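Local coordinates for ORF10 (Moritella marina, PDB 6RIW), which probably catalyses chain extension in polyunsaturated fatty acid synthesis, this part being the ketosynthase–chain length factor didomain of the longer PfaC protein, at residues N168-G173 / S663-S668; V117-L122 / Y174-I179. All coordinates share one frame; numbering follows the deposited sequence.

Contact 1: residues N168-G173 / S663-S668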
loop_
_atom_site.group_PDB
_atom_site.type_symbol
_atom_site.label_atom_id
_atom_site.label_comp_id
_atom_site.label_asym_id
_atom_site.label_seq_id
_atom_site.Cartn_x
_atom_site.Cartn_y
_atom_site.Cartn_z
ATOM N N ASN A 168 -1.637 -9.343 11.817
ATOM C CA ASN A 168 -0.367 -8.735 11.460
ATOM C C ASN A 168 0.049 -9.000 10.008
ATOM O O ASN A 168 0.968 -8.342 9.516
ATOM C CB ASN A 168 0.709 -9.232 12.423
ATOM C CG ASN A 168 0.581 -8.583 13.794
ATOM O OD1 ASN A 168 0.688 -7.363 13.912
ATOM N ND2 ASN A 168 0.306 -9.386 14.824
ATOM N N ALA A 169 -0.608 -9.900 9.301
ATOM C CA ALA A 169 -0.286 -10.052 7.884
ATOM C C ALA A 169 -1.104 -9.126 6.981
ATOM O O ALA A 169 -0.843 -9.069 5.766
ATOM C CB ALA A 169 -0.508 -11.505 7.452
ATOM N N LEU A 170 -2.090 -8.419 7.536
ATOM C CA LEU A 170 -2.929 -7.500 6.763
ATOM C C LEU A 170 -2.245 -6.135 6.769
ATOM O O LEU A 170 -2.641 -5.187 7.456
ATOM C CB LEU A 170 -4.346 -7.436 7.336
ATOM C CG LEU A 170 -5.071 -8.794 7.523
ATOM C CD1 LEU A 170 -6.410 -8.596 8.192
ATOM C CD2 LEU A 170 -5.254 -9.485 6.172
ATOM N N VAL A 171 -1.161 -6.063 6.003
ATOM C CA VAL A 171 -0.212 -4.971 6.202
ATOM C C VAL A 171 -0.696 -3.680 5.542
ATOM O O VAL A 171 -0.625 -2.597 6.138
ATOM C CB VAL A 171 1.175 -5.404 5.688
ATOM C CG1 VAL A 171 2.072 -4.193 5.497
ATOM C CG2 VAL A 171 1.824 -6.403 6.678
ATOM N N ALA A 172 -1.197 -3.758 4.309
ATOM C CA ALA A 172 -1.418 -2.533 3.534
ATOM C C ALA A 172 -2.657 -1.752 3.997
ATOM O O ALA A 172 -2.562 -0.565 4.341
ATOM C CB ALA A 172 -1.506 -2.868 2.038
ATOM N N GLY A 173 -3.825 -2.394 4.022
ATOM C CA GLY A 173 -5.058 -1.651 4.217
ATOM C C GLY A 173 -5.636 -1.697 5.623
ATOM O O GLY A 173 -6.150 -0.693 6.123
ATOM N N SER A 663 -5.628 0.507 -0.620
ATOM C CA SER A 663 -5.765 -0.743 0.117
ATOM C C SER A 663 -6.864 -0.594 1.158
ATOM O O SER A 663 -6.795 0.284 2.024
ATOM C CB SER A 663 -4.434 -1.140 0.769
ATOM O OG SER A 663 -3.418 -1.279 -0.218
ATOM N N ALA A 664 -7.878 -1.447 1.073
ATOM C CA ALA A 664 -8.927 -1.478 2.086
ATOM C C ALA A 664 -9.453 -2.902 2.205
ATOM O O ALA A 664 -10.663 -3.120 2.314
ATOM C CB ALA A 664 -10.057 -0.488 1.774
ATOM N N GLU A 665 -8.550 -3.879 2.141
ATOM C CA GLU A 665 -8.866 -5.317 2.291
ATOM C C GLU A 665 -9.861 -5.701 1.183
ATOM O O GLU A 665 -9.703 -5.271 0.026
ATOM C CB GLU A 665 -9.340 -5.589 3.720
ATOM C CG GLU A 665 -8.295 -5.226 4.804
ATOM C CD GLU A 665 -6.946 -5.885 4.559
ATOM O OE1 GLU A 665 -6.931 -7.065 4.115
ATOM O OE2 GLU A 665 -5.893 -5.227 4.776
ATOM N N GLU A 666 -10.880 -6.519 1.475
ATOM C CA GLU A 666 -11.772 -6.952 0.399
ATOM C C GLU A 666 -12.500 -5.775 -0.238
ATOM O O GLU A 666 -12.891 -5.854 -1.406
ATOM C CB GLU A 666 -12.797 -7.972 0.920
ATOM C CG GLU A 666 -12.180 -9.333 1.273
ATOM C CD GLU A 666 -11.810 -9.447 2.762
ATOM O OE1 GLU A 666 -11.345 -8.443 3.358
ATOM O OE2 GLU A 666 -11.963 -10.555 3.337
ATOM N N ASN A 667 -12.692 -4.676 0.499
ATOM C CA ASN A 667 -13.364 -3.502 -0.051
ATOM C C ASN A 667 -12.420 -2.554 -0.799
ATOM O O ASN A 667 -12.812 -1.425 -1.118
ATOM C CB ASN A 667 -14.117 -2.766 1.063
ATOM C CG ASN A 667 -15.444 -3.453 1.401
ATOM O OD1 ASN A 667 -16.132 -3.960 0.516
ATOM N ND2 ASN A 667 -15.769 -3.531 2.684
ATOM N N SER A 668 -11.207 -2.994 -1.132
ATOM C CA SER A 668 -10.268 -2.117 -1.831
ATOM C C SER A 668 -10.865 -1.523 -3.111
ATOM O O SER A 668 -10.755 -0.317 -3.360
ATOM C CB SER A 668 -8.996 -2.895 -2.176
ATOM O OG SER A 668 -8.272 -3.278 -1.014
HETATM O O HOH W 1 -4.185 -5.019 2.813
#

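Contact 2: residues V117-L122 / Y174-I179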
loop_
_atom_site.group_PDB
_atom_site.type_symbol
_atom_site.label_atom_id
_atom_site.label_comp_id
_atom_site.label_asym_id
_atom_site.label_seq_id
_atom_site.Cartn_x
_atom_site.Cartn_y
_atom_site.Cartn_z
ATOM N N VAL A 117 -10.611 8.667 7.640
ATOM C CA VAL A 117 -9.148 8.636 7.772
ATOM C C VAL A 117 -8.533 8.101 6.482
ATOM O O VAL A 117 -9.002 7.105 5.932
ATOM C CB VAL A 117 -8.680 7.819 8.997
ATOM C CG1 VAL A 117 -9.326 6.420 9.036
ATOM C CG2 VAL A 117 -7.139 7.741 9.037
ATOM N N ILE A 118 -7.496 8.785 5.983
ATOM C CA ILE A 118 -6.699 8.312 4.850
ATOM C C ILE A 118 -5.251 8.184 5.312
ATOM O O ILE A 118 -4.666 9.150 5.815
ATOM C CB ILE A 118 -6.819 9.243 3.625
ATOM C CG1 ILE A 118 -8.279 9.302 3.160
ATOM C CG2 ILE A 118 -5.934 8.742 2.487
ATOM C CD1 ILE A 118 -8.538 10.349 2.061
ATOM N N LEU A 119 -4.661 6.998 5.127
ATOM C CA LEU A 119 -3.373 6.667 5.734
ATOM C C LEU A 119 -2.379 6.278 4.649
ATOM O O LEU A 119 -2.602 5.292 3.948
ATOM C CB LEU A 119 -3.535 5.503 6.724
ATOM C CG LEU A 119 -2.267 4.988 7.410
ATOM C CD1 LEU A 119 -1.818 6.005 8.447
ATOM C CD2 LEU A 119 -2.531 3.603 8.045
ATOM N N GLY A 120 -1.279 7.021 4.523
ATOM C CA GLY A 120 -0.186 6.552 3.674
ATOM C C GLY A 120 0.549 5.396 4.346
ATOM O O GLY A 120 0.789 5.407 5.557
ATOM N N ASN A 121 0.919 4.380 3.552
ATOM C CA ASN A 121 1.471 3.164 4.147
ATOM C C ASN A 121 2.242 2.363 3.097
ATOM O O ASN A 121 1.875 2.358 1.921
ATOM C CB ASN A 121 0.342 2.312 4.749
ATOM C CG ASN A 121 0.851 1.144 5.567
ATOM O OD1 ASN A 121 1.984 1.141 6.046
ATOM N ND2 ASN A 121 0.008 0.122 5.715
ATOM N N LEU A 122 3.322 1.704 3.535
ATOM C CA LEU A 122 4.108 0.813 2.677
ATOM C C LEU A 122 3.453 -0.560 2.572
ATOM O O LEU A 122 2.927 -1.086 3.553
ATOM C CB LEU A 122 5.520 0.627 3.255
ATOM C CG LEU A 122 6.448 1.831 3.170
ATOM C CD1 LEU A 122 7.652 1.707 4.122
ATOM C CD2 LEU A 122 6.908 2.010 1.724
ATOM N N TYR A 174 -5.559 -2.853 6.278
ATOM C CA TYR A 174 -6.159 -2.986 7.608
ATOM C C TYR A 174 -5.722 -1.920 8.617
ATOM O O TYR A 174 -6.555 -1.540 9.459
ATOM C CB TYR A 174 -5.867 -4.387 8.163
ATOM C CG TYR A 174 -6.560 -4.664 9.481
ATOM C CD1 TYR A 174 -7.949 -4.646 9.574
ATOM C CD2 TYR A 174 -5.814 -4.944 10.633
ATOM C CE1 TYR A 174 -8.595 -4.903 10.799
ATOM C CE2 TYR A 174 -6.443 -5.191 11.859
ATOM C CZ TYR A 174 -7.832 -5.169 11.931
ATOM O OH TYR A 174 -8.453 -5.427 13.145
ATOM N N PRO A 175 -4.484 -1.413 8.616
ATOM C CA PRO A 175 -4.146 -0.375 9.614
ATOM C C PRO A 175 -5.075 0.829 9.578
ATOM O O PRO A 175 -5.370 1.404 10.637
ATOM C CB PRO A 175 -2.706 0.002 9.249
ATOM C CG PRO A 175 -2.138 -1.323 8.715
ATOM C CD PRO A 175 -3.282 -1.892 7.905
ATOM N N ALA A 176 -5.549 1.229 8.393
ATOM C CA ALA A 176 -6.491 2.344 8.332
ATOM C C ALA A 176 -7.852 1.955 8.908
ATOM O O ALA A 176 -8.486 2.750 9.609
ATOM C CB ALA A 176 -6.641 2.832 6.893
ATOM N N ALA A 177 -8.323 0.740 8.620
ATOM C CA ALA A 177 -9.585 0.290 9.201
ATOM C C ALA A 177 -9.461 0.092 10.705
ATOM O O ALA A 177 -10.428 0.299 11.442
ATOM C CB ALA A 177 -10.040 -1.012 8.524
ATOM N N LEU A 178 -8.287 -0.321 11.177
ATOM C CA LEU A 178 -8.099 -0.502 12.606
ATOM C C LEU A 178 -8.137 0.834 13.330
ATOM O O LEU A 178 -8.732 0.947 14.410
ATOM C CB LEU A 178 -6.774 -1.202 12.866
ATOM C CG LEU A 178 -6.391 -1.320 14.338
ATOM C CD1 LEU A 178 -7.175 -2.439 14.943
ATOM C CD2 LEU A 178 -4.911 -1.623 14.466
ATOM N N ILE A 179 -7.492 1.847 12.752
ATOM C CA ILE A 179 -7.587 3.201 13.287
ATOM C C ILE A 179 -9.046 3.639 13.364
ATOM O O ILE A 179 -9.495 4.179 14.381
ATOM C CB ILE A 179 -6.738 4.165 12.441
ATOM C CG1 ILE A 179 -5.260 3.977 12.814
ATOM C CG2 ILE A 179 -7.208 5.623 12.610
ATOM C CD1 ILE A 179 -4.304 4.518 11.778
#

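Contact 1: residues N168-G173 / S663-S668
Leu170, at the centre of an inverse gamma turn, meets the carboxylate of Glu665, and the two side chains cross at about a right angle. Its CD2 lies 3.6 Å from Glu665 OE1, and its CB is 3.7 Å from Glu665 OE2, so apolar carbon lines one side of a buried acid. Two residues on, Ala172 sets its CB 3.4 Å from Ser663 OG; that hydroxyl is bonded to Met582 O, and meets the methyl by packing alone. Gly173 packs its backbone against Ser663, its CA 3.4 Å from Ser663 O. A side chain here would run into the backbone of Ser663 and Ala664. The amide of Gly173 donates to a bridging water, 2.9 Å from Gly173 N, which in turn donates to Glu665 OE2 at 2.6 Å. A bend at chi2 (-53°) folds the Glu665 chain back, bringing its carboxylate up to this amide and the leucine. Replacing Glu665 by alanine would probably leave the water and the amide of Tyr174 without this acceptor and open a gap beside Leu170. Behind the glutamate, Ser668 OG takes the amide of Ala664 (N to OG 2.8 Å, 171° at the hydrogen) and donates in the carbonyl plane, on a lone pair, to Glu665 O at 2.7 Å, which the Ser668 amide also grips; this fixes the turn ahead of helix 668-682. In ketosynthases this turn carries the nucleophilic cysteine, absent here as expected of a chain length factor. The contact joins the two halves of the didomain, 168-173 belonging to the ketosynthase and 663-668 to the chain length factor: Ser663 ends strand 659-663, pairing antiparallel with strand 189-193 through Ala191, while Leu170 also packs on Leu704 and Arg705 of helix 699-706.

Contact 2: residues V117-L122 / Y174-I179
Apolar packing carries most of this contact, with Leu119 at its middle against Pro175, Ala176 and Ile179. With CG anti to the backbone N (chi1 178°), Leu119 brings CD2 to 3.8 Å from Pro175 CB, crossing the proline at about a right angle, and to 4.2 Å from Ile179 CD1. Lower on the same side chain, Leu119 CB rests 4.1 Å from Ala176 CB; the small methyl is consistent with the 8.4 Å approach of the axes of strand 117-120 and helix 174-179. Val117 extends the apolar row: its CG2 meets Ile179 CG2 at 4.2 Å, the two branched chains crossing nearly at right angles.

Polar atoms enter only by van der Waals touches. Val117 CG1 lies 3.8 Å from Ala176 O, and Asn121 ND2, bonded to Ala172 O, lies 4.0 Å from Pro175 CG.

The axes of 117-120 and 174-179 make 144°, obliquely antiparallel. Strand 115-120 is flanked by the parallel strands 189-193 and 217-224; within this thiolase fold, helix 174-183 packs on the face carrying Val117 and Leu119, opposite Ile118, with Leu89 and Thr97 of helix 88-104 against Pro175 and Ile179.

In the fold
The two contacts, centred 9 Å apart, share the junction where loop 168-173 runs straight into helix 174-183. Contact 2 packs that helix on strand 115-120 within the ketosynthase half, whereas contact 1 ties the preceding loop to the chain length factor half. Two side chains couple them. Asn121 ND2 donates to Ala172 O at 3.0 Å, holding the loop from the strand side, and Glu665 OE2 accepts a weak hydrogen bond from Tyr174 N at 2.8 Å, reaching the first residue of the helix from the other half; the helix start would probably stabilise a negative charge there. Both contacts are buried and lie away from the magnesium site at Met1 and Lys286.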